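Local coordinates for hypothetical protein (Catenulispora acidiphila, PDB 4H3U), which is of unknown function but has a ketosteroid isomerase-like (SnoaL-like) fold and has been proposed as a potential agent in trimethylamine metabolism, at residues G47-A52 and E129-D134; G54-H59 and E69-W74; V87-A92 and I101-G106. All coordinates share one frame; numbering follows the deposited sequence.

Contact 1: G47-A52 and E129-D134; sequences GTLFAA and EEITSD
Leu-49 and Ala-51 clamp the backbone of Ile-131 between them, while the Phe-50 ring turns back over the Ile-131 side chain. Ile-131 N donates to Leu-49 O at 2.9 Å, nearly straight and in the carbonyl plane; Ala-51 N donates to Ile-131 O, its nitrogen tilted 29° from that carbonyl's plane. The two bonds make one parallel bridge, Phe-50 beside Ile-131, with both side chains on the same face of the sheet. Ile-131 CB sits over one face of the phenyl ring, 4.0 Å from its centroid, in a CH-pi contact. The branches divide the work: CG2, anti to the backbone N, presses on Phe-50 CE1 at 3.4 Å, whereas CD1 reaches Phe-50 CZ and Leu-49 CB. At the ring edge, near its plane, Asp-134 CB lies 3.7 Å from Phe-50 CE1. Beside the bridge, the carboxylate of Glu-130 leans on Ala-51, its OE2 3.6 Å from Ala-51 CA.

Two waters complete this shell. One donates to both Leu-49 O and Glu-129 O; the other accepts from Ala-52 N and donates to Glu-130 OE2, tying that carboxylate to the far end of 47-52. Further out, a type I turn from Gly-47 to Phe-50, closed by Phe-50 N to Gly-47 O, brings the chain from helix 43-47 into the bridge, and Arg-68 binds Phe-50 O. Helix 29-39 packs on Leu-49 and Ile-131 through Ile-30. Beyond the bridge, Thr-132 and Ser-133 both face Arg-125 in a classic beta bulge, where strand 130-138 turns a corner. The pairing is thus a short parallel bridge at the start of the last strand of the curved sheet in this ketosteroid isomerase-like fold.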
ATOM      1  N   GLY A  47      -9.006 -18.990   1.499  1.00  7.95           N
ATOM      2  CA  GLY A  47     -10.406 -18.693   1.670  1.00  8.34           C
ATOM      3  C   GLY A  47     -10.994 -19.009   3.028  1.00  7.10           C
ATOM      4  O   GLY A  47     -11.823 -18.230   3.570  1.00  7.68           O
ATOM      5  N   THR A  48     -10.591 -20.113   3.635  1.00  6.78           N
ATOM      6  CA  THR A  48     -11.162 -20.526   4.906  1.00  6.82           C
ATOM      7  C   THR A  48     -10.935 -19.515   6.026  1.00  6.73           C
ATOM      8  O   THR A  48     -11.641 -19.547   7.044  1.00  7.81           O
ATOM      9  CB  THR A  48     -10.657 -21.937   5.295  1.00  8.08           C
ATOM     10  OG1 THR A  48     -11.562 -22.472   6.250  1.00  9.48           O
ATOM     11  CG2 THR A  48      -9.253 -21.912   5.830  1.00  7.70           C
ATOM     12  N   LEU A  49      -9.960 -18.635   5.889  1.00  6.71           N
ATOM     13  CA  LEU A  49      -9.695 -17.616   6.897  1.00  7.89           C
ATOM     14  C   LEU A  49     -10.723 -16.497   6.939  1.00  7.89           C
ATOM     15  O   LEU A  49     -10.729 -15.724   7.886  1.00  8.57           O
ATOM     16  CB  LEU A  49      -8.324 -16.977   6.631  1.00  7.45           C
ATOM     17  CG  LEU A  49      -7.138 -17.930   6.614  1.00  8.51           C
ATOM     18  CD1 LEU A  49      -5.872 -17.195   6.234  1.00 10.51           C
ATOM     19  CD2 LEU A  49      -6.998 -18.659   7.957  1.00 10.37           C
ATOM     20  N   PHE A  50     -11.576 -16.391   5.924  1.00  6.98           N
ATOM     21  CA  PHE A  50     -12.474 -15.271   5.742  1.00  7.31           C
ATOM     22  C   PHE A  50     -13.923 -15.543   6.098  1.00  7.80           C
ATOM     23  O   PHE A  50     -14.456 -16.631   5.965  1.00  8.36           O
ATOM     24  CB  PHE A  50     -12.426 -14.813   4.260  1.00  7.85           C
ATOM     25  CG  PHE A  50     -11.148 -14.097   3.915  1.00  7.82           C
ATOM     26  CD1 PHE A  50     -11.103 -12.714   3.844  1.00  7.62           C
ATOM     27  CD2 PHE A  50      -9.977 -14.814   3.676  1.00  8.06           C
ATOM     28  CE1 PHE A  50      -9.931 -12.060   3.566  1.00  7.65           C
ATOM     29  CE2 PHE A  50      -8.796 -14.146   3.424  1.00  7.61           C
ATOM     30  CZ  PHE A  50      -8.776 -12.773   3.377  1.00  8.05           C
ATOM     31  N   ALA A  51     -14.569 -14.467   6.577  1.00  8.68           N
ATOM     32  CA  ALA A  51     -15.984 -14.460   6.849  1.00  9.44           C
ATOM     33  C   ALA A  51     -16.768 -14.755   5.586  1.00  8.97           C
ATOM     34  O   ALA A  51     -16.290 -14.531   4.462  1.00  9.68           O
ATOM     35  CB  ALA A  51     -16.415 -13.114   7.415  1.00 10.47           C
ATOM     36  N   ALA A  52     -18.036 -15.133   5.741  1.00 10.05           N
ATOM     37  CA  ALA A  52     -18.856 -15.485   4.621  1.00 11.18           C
ATOM     38  C   ALA A  52     -19.016 -14.337   3.639  1.00 10.66           C
ATOM     39  O   ALA A  52     -19.108 -14.565   2.427  1.00 11.73           O
ATOM     40  CB  ALA A  52     -20.219 -15.966   5.079  1.00 13.19           C
ATOM     41  N   GLU A 129     -10.854 -14.882  15.108  1.00 17.26           N
ATOM     42  CA  GLU A 129      -9.897 -15.396  14.156  1.00 20.84           C
ATOM     43  C   GLU A 129     -10.237 -15.105  12.682  1.00 16.93           C
ATOM     44  O   GLU A 129      -9.324 -15.119  11.877  1.00 18.30           O
ATOM     45  CB  GLU A 129      -9.785 -16.905  14.267  1.00 21.51           C
ATOM     46  CG  GLU A 129      -9.337 -17.433  15.615  1.00 20.11           C
ATOM     47  CD  GLU A 129      -8.607 -18.742  15.440  1.00 15.04           C
ATOM     48  OE1 GLU A 129      -7.995 -18.875  14.390  1.00 16.32           O
ATOM     49  OE2 GLU A 129      -8.522 -19.577  16.362  1.00 12.50           O
ATOM     50  N   GLU A 130     -11.498 -14.786  12.345  1.00 11.31           N
ATOM     51  CA  GLU A 130     -11.923 -14.554  10.940  1.00 11.93           C
ATOM     52  C   GLU A 130     -11.522 -13.185  10.423  1.00  8.60           C
ATOM     53  O   GLU A 130     -11.596 -12.187  11.105  1.00 11.85           O
ATOM     54  CB  GLU A 130     -13.462 -14.546  10.801  1.00 14.93           C
ATOM     55  CG  GLU A 130     -14.204 -15.830  11.074  1.00 18.96           C
ATOM     56  CD  GLU A 130     -15.588 -15.791  10.453  1.00 17.05           C
ATOM     57  OE1 GLU A 130     -16.423 -14.949  10.793  1.00 23.42           O
ATOM     58  OE2 GLU A 130     -15.856 -16.666   9.644  1.00 15.99           O
ATOM     59  N   ILE A 131     -11.168 -13.170   9.138  1.00  8.16           N
ATOM     60  CA  ILE A 131     -10.866 -11.947   8.413  1.00  7.71           C
ATOM     61  C   ILE A 131     -12.133 -11.447   7.726  1.00  8.14           C
ATOM     62  O   ILE A 131     -12.761 -12.182   6.970  1.00  8.97           O
ATOM     63  CB  ILE A 131      -9.752 -12.129   7.383  1.00  7.99           C
ATOM     64  CG1 ILE A 131      -8.486 -12.699   8.036  1.00  9.26           C
ATOM     65  CG2 ILE A 131      -9.505 -10.801   6.689  1.00  8.53           C
ATOM     66  CD1 ILE A 131      -7.405 -13.098   7.059  1.00  9.04           C
ATOM     67  N   THR A 132     -12.536 -10.215   8.031  1.00  7.90           N
ATOM     68  CA  THR A 132     -13.662  -9.602   7.372  1.00  8.00           C
ATOM     69  C   THR A 132     -13.260  -8.761   6.164  1.00  8.38           C
ATOM     70  O   THR A 132     -14.058  -8.579   5.253  1.00  8.59           O
ATOM     71  CB  THR A 132     -14.531  -8.779   8.344  1.00 10.48           C
ATOM     72  OG1 THR A 132     -13.779  -7.682   8.843  1.00 11.59           O
ATOM     73  CG2 THR A 132     -14.971  -9.642   9.504  1.00 12.70           C
ATOM     74  N   SER A 133     -12.041  -8.229   6.182  0.50  7.68           N
ATOM     75  CA  SER A 133     -11.516  -7.423   5.079  0.50  7.70           C
ATOM     76  C   SER A 133     -10.005  -7.606   4.950  0.50  6.94           C
ATOM     77  O   SER A 133      -9.295  -7.631   5.937  0.50  7.69           O
ATOM     78  CB  SER A 133     -11.815  -5.921   5.329  0.50  8.69           C
ATOM     79  OG  SER A 133     -11.149  -5.082   4.409  0.50  8.56           O
ATOM     80  N   ASP A 134      -9.553  -7.764   3.702  1.00  7.51           N
ATOM     81  CA  ASP A 134      -8.129  -7.743   3.383  1.00  7.42           C
ATOM     82  C   ASP A 134      -7.961  -6.732   2.230  1.00  7.25           C
ATOM     83  O   ASP A 134      -8.681  -6.814   1.223  1.00  7.96           O
ATOM     84  CB  ASP A 134      -7.675  -9.137   2.922  1.00  7.27           C
ATOM     85  CG  ASP A 134      -6.202  -9.251   2.553  1.00  7.60           C
ATOM     86  OD1 ASP A 134      -5.769  -8.369   1.742  1.00  8.11           O
ATOM     87  OD2 ASP A 134      -5.559 -10.214   2.953  1.00  8.66           O
TER
HETATM   88  O   HOH W   1      -9.586 -17.206  10.289  1.00 25.29           O
HETATM   89  O   HOH W   2     -18.635 -15.594   8.642  0.50 16.11           O

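Contact 2: G54-H59 and E69-W74; sequences GTYVDH and EQISGW. With CD (cadmium ion), chain C.
Tyr-56 and Trp-74 meet with their side chains at about a right angle, the indole presenting CD1 over one face of the phenol ring, toward its rim. The phenol ring and the five-membered ring are inclined at 49°, and Tyr-56 CE2 lies 3.8 Å from Trp-74 NE1. Trp-74 has CG anti to its N (chi1 176°), which sends the indole into the interface between strand and helix. Ile-71 fills the near end: CG1 packs on Tyr-56 CB at 3.8 Å and CD1 reaches Gly-54 O. At the far end Asp-58 OD2 approaches the indole edge near its plane, 3.5 Å from Trp-74 CZ2, with carboxylate and ring 82° apart. A water accepts from Trp-74 NE1 at 2.9 Å and donates to Asp-58 OD2, which also bonds Tyr-138. With an alanine in place of Trp-74, this water would probably lose its indole donor and a gap would open against the Tyr-56 face. Tyr-56 OH is held by Asp-136 and Trp-38. Glu-69 OE1 binds a cadmium ion at 2.3 Å. Helix 68-81 thus runs roughly along strand 54-58, in the same N-to-C sense, and packs on that face of the sheet, as where helices fill the concave side of the curved sheet in ketosteroid isomerase-like folds.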
ATOM      1  N   GLY A  54     -16.777 -11.763   3.727  1.00  9.43           N
ATOM      2  CA  GLY A  54     -15.486 -11.118   3.749  1.00  8.65           C
ATOM      3  C   GLY A  54     -15.066 -10.626   2.372  1.00  7.98           C
ATOM      4  O   GLY A  54     -15.391 -11.236   1.364  1.00  9.52           O
ATOM      5  N   THR A  55     -14.306  -9.549   2.357  1.00  8.15           N
ATOM      6  CA  THR A  55     -13.818  -8.966   1.114  1.00  8.39           C
ATOM      7  C   THR A  55     -12.294  -9.006   1.014  1.00  7.85           C
ATOM      8  O   THR A  55     -11.577  -8.956   2.013  1.00  8.63           O
ATOM      9  CB  THR A  55     -14.297  -7.506   0.969  1.00 10.58           C
ATOM     10  OG1 THR A  55     -13.804  -6.724   2.051  1.00 11.11           O
ATOM     11  CG2 THR A  55     -15.813  -7.454   0.943  1.00 11.94           C
ATOM     12  N   TYR A  56     -11.828  -9.076  -0.236  1.00  8.43           N
ATOM     13  CA  TYR A  56     -10.425  -9.079  -0.533  1.00  7.30           C
ATOM     14  C   TYR A  56     -10.234  -8.114  -1.711  1.00  8.05           C
ATOM     15  O   TYR A  56     -10.853  -8.282  -2.765  1.00  9.02           O
ATOM     16  CB  TYR A  56      -9.946 -10.513  -0.937  1.00  8.50           C
ATOM     17  CG  TYR A  56      -8.455 -10.745  -0.807  1.00  7.90           C
ATOM     18  CD1 TYR A  56      -7.956 -11.624   0.149  1.00  8.75           C
ATOM     19  CD2 TYR A  56      -7.528 -10.061  -1.604  1.00  8.24           C
ATOM     20  CE1 TYR A  56      -6.626 -11.780   0.348  1.00  8.31           C
ATOM     21  CE2 TYR A  56      -6.182 -10.191  -1.364  1.00  8.48           C
ATOM     22  CZ  TYR A  56      -5.732 -11.059  -0.365  1.00  8.04           C
ATOM     23  OH  TYR A  56      -4.389 -11.161  -0.058  1.00  8.53           O
ATOM     24  N   VAL A  57      -9.379  -7.111  -1.556  1.00  7.59           N
ATOM     25  CA  VAL A  57      -9.066  -6.156  -2.605  1.00  8.43           C
ATOM     26  C   VAL A  57      -7.556  -6.112  -2.804  1.00  8.07           C
ATOM     27  O   VAL A  57      -6.830  -5.812  -1.885  1.00  8.76           O
ATOM     28  CB  VAL A  57      -9.586  -4.743  -2.256  1.00  9.70           C
ATOM     29  CG1 VAL A  57      -9.210  -3.787  -3.383  1.00 10.92           C
ATOM     30  CG2 VAL A  57     -11.089  -4.771  -2.041  1.00 11.05           C
ATOM     31  N   ASP A  58      -7.123  -6.331  -4.054  1.00  7.95           N
ATOM     32  CA  ASP A  58      -5.740  -6.111  -4.469  1.00  7.88           C
ATOM     33  C   ASP A  58      -5.736  -4.800  -5.225  1.00  7.78           C
ATOM     34  O   ASP A  58      -6.281  -4.711  -6.327  1.00  9.05           O
ATOM     35  CB  ASP A  58      -5.211  -7.271  -5.301  1.00  9.19           C
ATOM     36  CG  ASP A  58      -3.792  -7.083  -5.743  1.00  9.15           C
ATOM     37  OD1 ASP A  58      -3.420  -5.947  -6.140  1.00 10.68           O
ATOM     38  OD2 ASP A  58      -3.029  -8.090  -5.740  1.00 10.47           O
ATOM     39  N   HIS A  59      -5.171  -3.762  -4.605  1.00  7.71           N
ATOM     40  CA  HIS A  59      -5.172  -2.447  -5.215  1.00  8.45           C
ATOM     41  C   HIS A  59      -4.172  -2.311  -6.361  1.00  8.25           C
ATOM     42  O   HIS A  59      -4.357  -1.425  -7.201  1.00  9.77           O
ATOM     43  CB  HIS A  59      -4.926  -1.373  -4.132  1.00  9.30           C
ATOM     44  CG  HIS A  59      -6.060  -1.187  -3.186  1.00  8.60           C
ATOM     45  ND1 HIS A  59      -7.187  -0.452  -3.473  1.00 10.90           N
ATOM     46  CD2 HIS A  59      -6.203  -1.614  -1.907  1.00 10.28           C
ATOM     47  CE1 HIS A  59      -7.981  -0.456  -2.412  1.00 10.40           C
ATOM     48  NE2 HIS A  59      -7.400  -1.144  -1.437  1.00 10.69           N
ATOM     49  N   GLU A  69     -15.345 -18.632  -1.592  1.00  7.10           N
ATOM     50  CA  GLU A  69     -15.116 -19.213  -2.897  1.00  7.11           C
ATOM     51  C   GLU A  69     -14.344 -18.268  -3.800  1.00  6.58           C
ATOM     52  O   GLU A  69     -13.358 -18.690  -4.448  1.00  7.53           O
ATOM     53  CB  GLU A  69     -16.374 -19.720  -3.588  1.00  7.30           C
ATOM     54  CG  GLU A  69     -17.039 -20.908  -2.890  1.00  7.90           C
ATOM     55  CD  GLU A  69     -18.147 -21.467  -3.756  1.00  9.94           C
ATOM     56  OE1 GLU A  69     -19.270 -21.044  -3.629  1.00 12.36           O
ATOM     57  OE2 GLU A  69     -17.825 -22.205  -4.722  1.00 17.18           O
ATOM     58  N   GLN A  70     -14.778 -17.012  -3.908  1.00  6.59           N
ATOM     59  CA  GLN A  70     -14.051 -16.058  -4.758  1.00  7.16           C
ATOM     60  C   GLN A  70     -12.625 -15.820  -4.255  1.00  6.84           C
ATOM     61  O   GLN A  70     -11.695 -15.676  -5.021  1.00  7.62           O
ATOM     62  CB  GLN A  70     -14.778 -14.715  -4.881  1.00  7.20           C
ATOM     63  CG  GLN A  70     -16.082 -14.773  -5.662  1.00  7.09           C
ATOM     64  CD  GLN A  70     -16.589 -13.421  -6.081  1.00  7.26           C
ATOM     65  OE1 GLN A  70     -16.111 -12.403  -5.618  1.00  7.92           O
ATOM     66  NE2 GLN A  70     -17.543 -13.423  -6.981  1.00  7.42           N
ATOM     67  N   ILE A  71     -12.471 -15.760  -2.938  1.00  7.02           N
ATOM     68  CA  ILE A  71     -11.151 -15.466  -2.337  1.00  7.19           C
ATOM     69  C   ILE A  71     -10.173 -16.628  -2.566  1.00  7.07           C
ATOM     70  O   ILE A  71      -9.030 -16.422  -2.998  1.00  8.20           O
ATOM     71  CB  ILE A  71     -11.265 -15.048  -0.898  1.00  7.47           C
ATOM     72  CG1 ILE A  71     -11.984 -13.680  -0.808  1.00  7.99           C
ATOM     73  CG2 ILE A  71      -9.892 -15.002  -0.214  1.00  8.44           C
ATOM     74  CD1 ILE A  71     -12.384 -13.253   0.596  1.00  8.91           C
ATOM     75  N   SER A  72     -10.618 -17.871  -2.332  1.00  7.65           N
ATOM     76  CA  SER A  72      -9.804 -19.015  -2.687  1.00  7.78           C
ATOM     77  C   SER A  72      -9.505 -18.970  -4.208  1.00  7.53           C
ATOM     78  O   SER A  72      -8.380 -19.260  -4.639  1.00  7.95           O
ATOM     79  CB  SER A  72     -10.551 -20.265  -2.330  1.00  8.69           C
ATOM     80  OG  SER A  72     -10.675 -20.395  -0.942  1.00 12.35           O
ATOM     81  N   GLY A  73     -10.487 -18.581  -5.021  1.00  7.68           N
ATOM     82  CA  GLY A  73     -10.291 -18.422  -6.449  1.00  7.26           C
ATOM     83  C   GLY A  73      -9.237 -17.411  -6.816  1.00  7.33           C
ATOM     84  O   GLY A  73      -8.579 -17.575  -7.863  1.00  9.68           O
ATOM     85  N   TRP A  74      -9.011 -16.378  -6.007  1.00  8.46           N
ATOM     86  CA  TRP A  74      -7.957 -15.397  -6.248  1.00  8.65           C
ATOM     87  C   TRP A  74      -6.574 -16.013  -6.018  1.00  8.02           C
ATOM     88  O   TRP A  74      -5.658 -15.748  -6.793  1.00  9.05           O
ATOM     89  CB  TRP A  74      -8.199 -14.148  -5.378  1.00  9.13           C
ATOM     90  CG  TRP A  74      -7.119 -13.098  -5.458  1.00  8.33           C
ATOM     91  CD1 TRP A  74      -6.375 -12.631  -4.423  1.00  9.04           C
ATOM     92  CD2 TRP A  74      -6.694 -12.365  -6.623  1.00  9.08           C
ATOM     93  NE1 TRP A  74      -5.518 -11.657  -4.856  1.00  9.42           N
ATOM     94  CE2 TRP A  74      -5.663 -11.506  -6.214  1.00  9.40           C
ATOM     95  CE3 TRP A  74      -7.034 -12.402  -7.987  1.00 10.61           C
ATOM     96  CZ2 TRP A  74      -5.037 -10.623  -7.091  1.00 11.13           C
ATOM     97  CZ3 TRP A  74      -6.409 -11.546  -8.844  1.00 12.25           C
ATOM     98  CH2 TRP A  74      -5.410 -10.681  -8.421  1.00 13.01           C
TER
HETATM   99 CD    CD C 201     -20.804 -22.237  -4.812  1.00 13.50          CD
HETATM  100  O   HOH W   3      -3.296 -10.029  -3.818  1.00 13.23           O
HETATM  101  O   HOH W   4     -20.049 -24.517  -4.856  1.00 46.32           O

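Contact 3: V87-A92 and I101-G106; sequences VTITKA and IEAVYG
Strands 82-95 and 98-109 form a beta hairpin at the edge of the chain's sheet, and this contact is its antiparallel ladder, interrupted by a classic bulge. Thr-88 and Val-104 are a hydrogen-bonded pair: Thr-88 N donates to Val-104 O at 3.0 Å and Val-104 N returns the bond to Thr-88 O, both in the carbonyl plane. Their side chains lie alongside each other, pointing the same way, with Thr-88 OG1 3.5 Å from Val-104 CB; OG1 is placed there by its position between the backbone N and carbonyl carbon (chi1 61°).

At the bulge Thr-90 and Lys-91 both face Glu-102, whose O is gripped by two donors, Thr-90 N at 2.8 Å and Lys-91 N at 3.2 Å. The register shifts by one residue here and strand 82-95 turns a corner at Thr-90, in keeping with the strongly curved sheet of ketosteroid isomerase-like folds. Pairing resumes with Glu-102 N donating to Lys-91 O. A water links Thr-90 OG1 to Ala-103 O.

On the face of Thr-88 and Val-104, the aliphatic part of Lys-91 runs beside the Glu-102 carboxylate, Lys-91 CD 3.7 Å from Glu-102 OE2. The charges themselves stay apart, with Lys-91 NZ 5.0 Å from Glu-102 OE2. That carboxylate is instead bound by Tyr-93 OH at OE2 and by Gln-135 of the second subunit at OE1.

The contacts on the other face, that of Val-87, Ile-89 and Ala-103, are apolar. Ile-89 CD1 bends over to Ile-101 CG2 at 3.7 Å, Val-87 CG1 touches Ala-103 CB, and Val-87 CG2 approaches the Tyr-105 ring obliquely at CD1. Helix 29-39 packs on this side, with Trp-34 and Trp-38 against Val-87 and Val-31 and Ala-35 against Ile-89.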
ATOM      1  N   VAL A  87       5.061 -15.259   0.227  1.00  9.56           N
ATOM      2  CA  VAL A  87       4.847 -14.070   1.036  1.00  9.49           C
ATOM      3  C   VAL A  87       5.510 -14.275   2.388  1.00  9.87           C
ATOM      4  O   VAL A  87       5.228 -15.247   3.043  1.00 12.00           O
ATOM      5  CB  VAL A  87       3.346 -13.795   1.244  1.00 10.76           C
ATOM      6  CG1 VAL A  87       3.133 -12.673   2.225  1.00 13.42           C
ATOM      7  CG2 VAL A  87       2.675 -13.492  -0.091  1.00 11.22           C
ATOM      8  N   THR A  88       6.459 -13.389   2.721  1.00  9.80           N
ATOM      9  CA  THR A  88       7.178 -13.472   3.984  1.00 10.24           C
ATOM     10  C   THR A  88       6.805 -12.260   4.815  1.00  9.86           C
ATOM     11  O   THR A  88       6.609 -11.168   4.313  1.00 11.70           O
ATOM     12  CB  THR A  88       8.694 -13.534   3.768  1.00 11.98           C
ATOM     13  OG1 THR A  88       9.129 -12.368   3.112  1.00 14.21           O
ATOM     14  CG2 THR A  88       9.062 -14.706   2.927  1.00 15.12           C
ATOM     15  N   ILE A  89       6.690 -12.446   6.122  1.00  9.98           N
ATOM     16  CA  ILE A  89       6.338 -11.380   7.025  1.00  9.31           C
ATOM     17  C   ILE A  89       7.570 -10.642   7.523  1.00  9.20           C
ATOM     18  O   ILE A  89       8.466 -11.257   8.117  1.00 11.87           O
ATOM     19  CB  ILE A  89       5.580 -11.978   8.221  1.00  9.93           C
ATOM     20  CG1 ILE A  89       4.338 -12.771   7.764  1.00 10.50           C
ATOM     21  CG2 ILE A  89       5.182 -10.883   9.212  1.00 10.79           C
ATOM     22  CD1 ILE A  89       3.369 -11.969   6.907  1.00 10.85           C
ATOM     23  N   THR A  90       7.588  -9.345   7.314  1.00  9.63           N
ATOM     24  CA  THR A  90       8.620  -8.458   7.824  1.00 11.17           C
ATOM     25  C   THR A  90       8.267  -8.050   9.243  1.00 11.02           C
ATOM     26  O   THR A  90       9.084  -8.204  10.164  1.00 13.76           O
ATOM     27  CB  THR A  90       8.793  -7.231   6.936  1.00 12.92           C
ATOM     28  OG1 THR A  90       9.042  -7.665   5.602  1.00 14.00           O
ATOM     29  CG2 THR A  90       9.959  -6.384   7.412  1.00 16.52           C
ATOM     30  N   LYS A  91       7.043  -7.543   9.439  1.00 10.20           N
ATOM     31  CA  LYS A  91       6.535  -7.218  10.766  1.00 11.64           C
ATOM     32  C   LYS A  91       5.031  -7.059  10.675  1.00  9.50           C
ATOM     33  O   LYS A  91       4.511  -6.887   9.597  1.00 10.88           O
ATOM     34  CB  LYS A  91       7.210  -5.999  11.372  1.00 15.30           C
ATOM     35  CG  LYS A  91       6.924  -4.748  10.628  1.00 14.61           C
ATOM     36  CD  LYS A  91       7.575  -3.472  11.189  1.00 18.91           C
ATOM     37  CE  LYS A  91       9.081  -3.511  11.091  1.00 24.24           C
ATOM     38  NZ  LYS A  91       9.637  -2.258  11.683  1.00 31.68           N
ATOM     39  N   ALA A  92       4.351  -7.180  11.788  1.00  9.30           N
ATOM     40  CA  ALA A  92       2.933  -7.004  11.808  1.00  8.74           C
ATOM     41  C   ALA A  92       2.535  -6.502  13.172  1.00  8.26           C
ATOM     42  O   ALA A  92       3.221  -6.773  14.153  1.00 11.12           O
ATOM     43  CB  ALA A  92       2.201  -8.291  11.460  1.00 12.50           C
ATOM     44  N   ILE A 101       0.081  -5.544   8.169  1.00  7.22           N
ATOM     45  CA  ILE A 101       1.144  -6.443   7.808  1.00  7.21           C
ATOM     46  C   ILE A 101       2.104  -5.772   6.856  1.00  7.79           C
ATOM     47  O   ILE A 101       1.675  -5.243   5.832  1.00  8.54           O
ATOM     48  CB  ILE A 101       0.594  -7.702   7.124  1.00  8.41           C
ATOM     49  CG1 ILE A 101      -0.471  -8.410   7.951  1.00  9.79           C
ATOM     50  CG2 ILE A 101       1.729  -8.671   6.792  1.00  9.57           C
ATOM     51  CD1 ILE A 101      -1.240  -9.476   7.209  1.00  9.89           C
ATOM     52  N   GLU A 102       3.388  -5.775   7.190  1.00  7.53           N
ATOM     53  CA  GLU A 102       4.442  -5.403   6.264  1.00  8.02           C
ATOM     54  C   GLU A 102       5.063  -6.753   5.822  1.00  7.90           C
ATOM     55  O   GLU A 102       5.585  -7.529   6.643  1.00  9.45           O
ATOM     56  CB  GLU A 102       5.497  -4.525   6.909  1.00  9.40           C
ATOM     57  CG  GLU A 102       4.932  -3.191   7.287  1.00 10.30           C
ATOM     58  CD  GLU A 102       5.928  -2.187   7.827  1.00 12.96           C
ATOM     59  OE1 GLU A 102       7.014  -2.025   7.207  1.00 15.28           O
ATOM     60  OE2 GLU A 102       5.591  -1.493   8.828  1.00 15.83           O
ATOM     61  N   ALA A 103       4.971  -7.052   4.537  1.00  8.82           N
ATOM     62  CA  ALA A 103       5.436  -8.314   3.982  1.00  9.21           C
ATOM     63  C   ALA A 103       6.263  -8.090   2.771  1.00  8.80           C
ATOM     64  O   ALA A 103       6.434  -6.960   2.305  1.00  9.51           O
ATOM     65  CB  ALA A 103       4.240  -9.168   3.604  1.00 11.64           C
ATOM     66  N   VAL A 104       6.858  -9.177   2.273  1.00  8.86           N
ATOM     67  CA  VAL A 104       7.503  -9.191   0.960  1.00  9.42           C
ATOM     68  C   VAL A 104       6.759 -10.223   0.134  1.00  9.23           C
ATOM     69  O   VAL A 104       6.598 -11.366   0.539  1.00 10.53           O
ATOM     70  CB  VAL A 104       9.014  -9.527   1.021  1.00 10.79           C
ATOM     71  CG1 VAL A 104       9.622  -9.613  -0.378  1.00 12.11           C
ATOM     72  CG2 VAL A 104       9.740  -8.486   1.841  1.00 12.68           C
ATOM     73  N   TYR A 105       6.327  -9.775  -1.032  1.00  8.65           N
ATOM     74  CA  TYR A 105       5.604 -10.576  -2.012  1.00  9.24           C
ATOM     75  C   TYR A 105       6.511 -10.862  -3.204  1.00  9.28           C
ATOM     76  O   TYR A 105       7.020  -9.947  -3.826  1.00  9.29           O
ATOM     77  CB  TYR A 105       4.388  -9.796  -2.467  1.00 10.26           C
ATOM     78  CG  TYR A 105       3.616 -10.366  -3.624  1.00 10.44           C
ATOM     79  CD1 TYR A 105       3.510 -11.737  -3.813  1.00 17.39           C
ATOM     80  CD2 TYR A 105       3.089  -9.563  -4.595  1.00 11.23           C
ATOM     81  CE1 TYR A 105       2.841 -12.264  -4.917  1.00 16.13           C
ATOM     82  CE2 TYR A 105       2.305 -10.070  -5.629  1.00 12.30           C
ATOM     83  CZ  TYR A 105       2.149 -11.416  -5.759  1.00 18.40           C
ATOM     84  OH  TYR A 105       1.417 -11.921  -6.806  1.00 24.87           O
ATOM     85  N   GLY A 106       6.713 -12.131  -3.479  1.00  9.76           N
ATOM     86  CA  GLY A 106       7.588 -12.535  -4.567  1.00  9.71           C
ATOM     87  C   GLY A 106       7.019 -13.668  -5.385  1.00  8.48           C
ATOM     88  O   GLY A 106       6.139 -14.417  -4.953  1.00  9.24           O
TER
HETATM   89  O   HOH W   5       8.461  -5.594   3.904  1.00 16.61           O

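From the N terminus, helices 29-39 and 43-47 lead into residues 47-52, where contact 1 opens; it closes only at 129-134, a loop that encloses both other contacts. Within it, contact 2 closes first, joining strand 54-58 to helix 68-81, with strand 63-66 in the connection, and contact 3 follows in series, closing the hairpin of strands 82-95 and 98-109. None of the three cross. Contacts 1 and 2 touch through backbone pairing of Asp-134 with Thr-55 and Val-57, because strands 130-138 and 54-58 are neighbours. Contact 3 lies about 18 Å from each of them, centre to centre, where strand 82-95 forms an outermost strand of the same sheet within this chain.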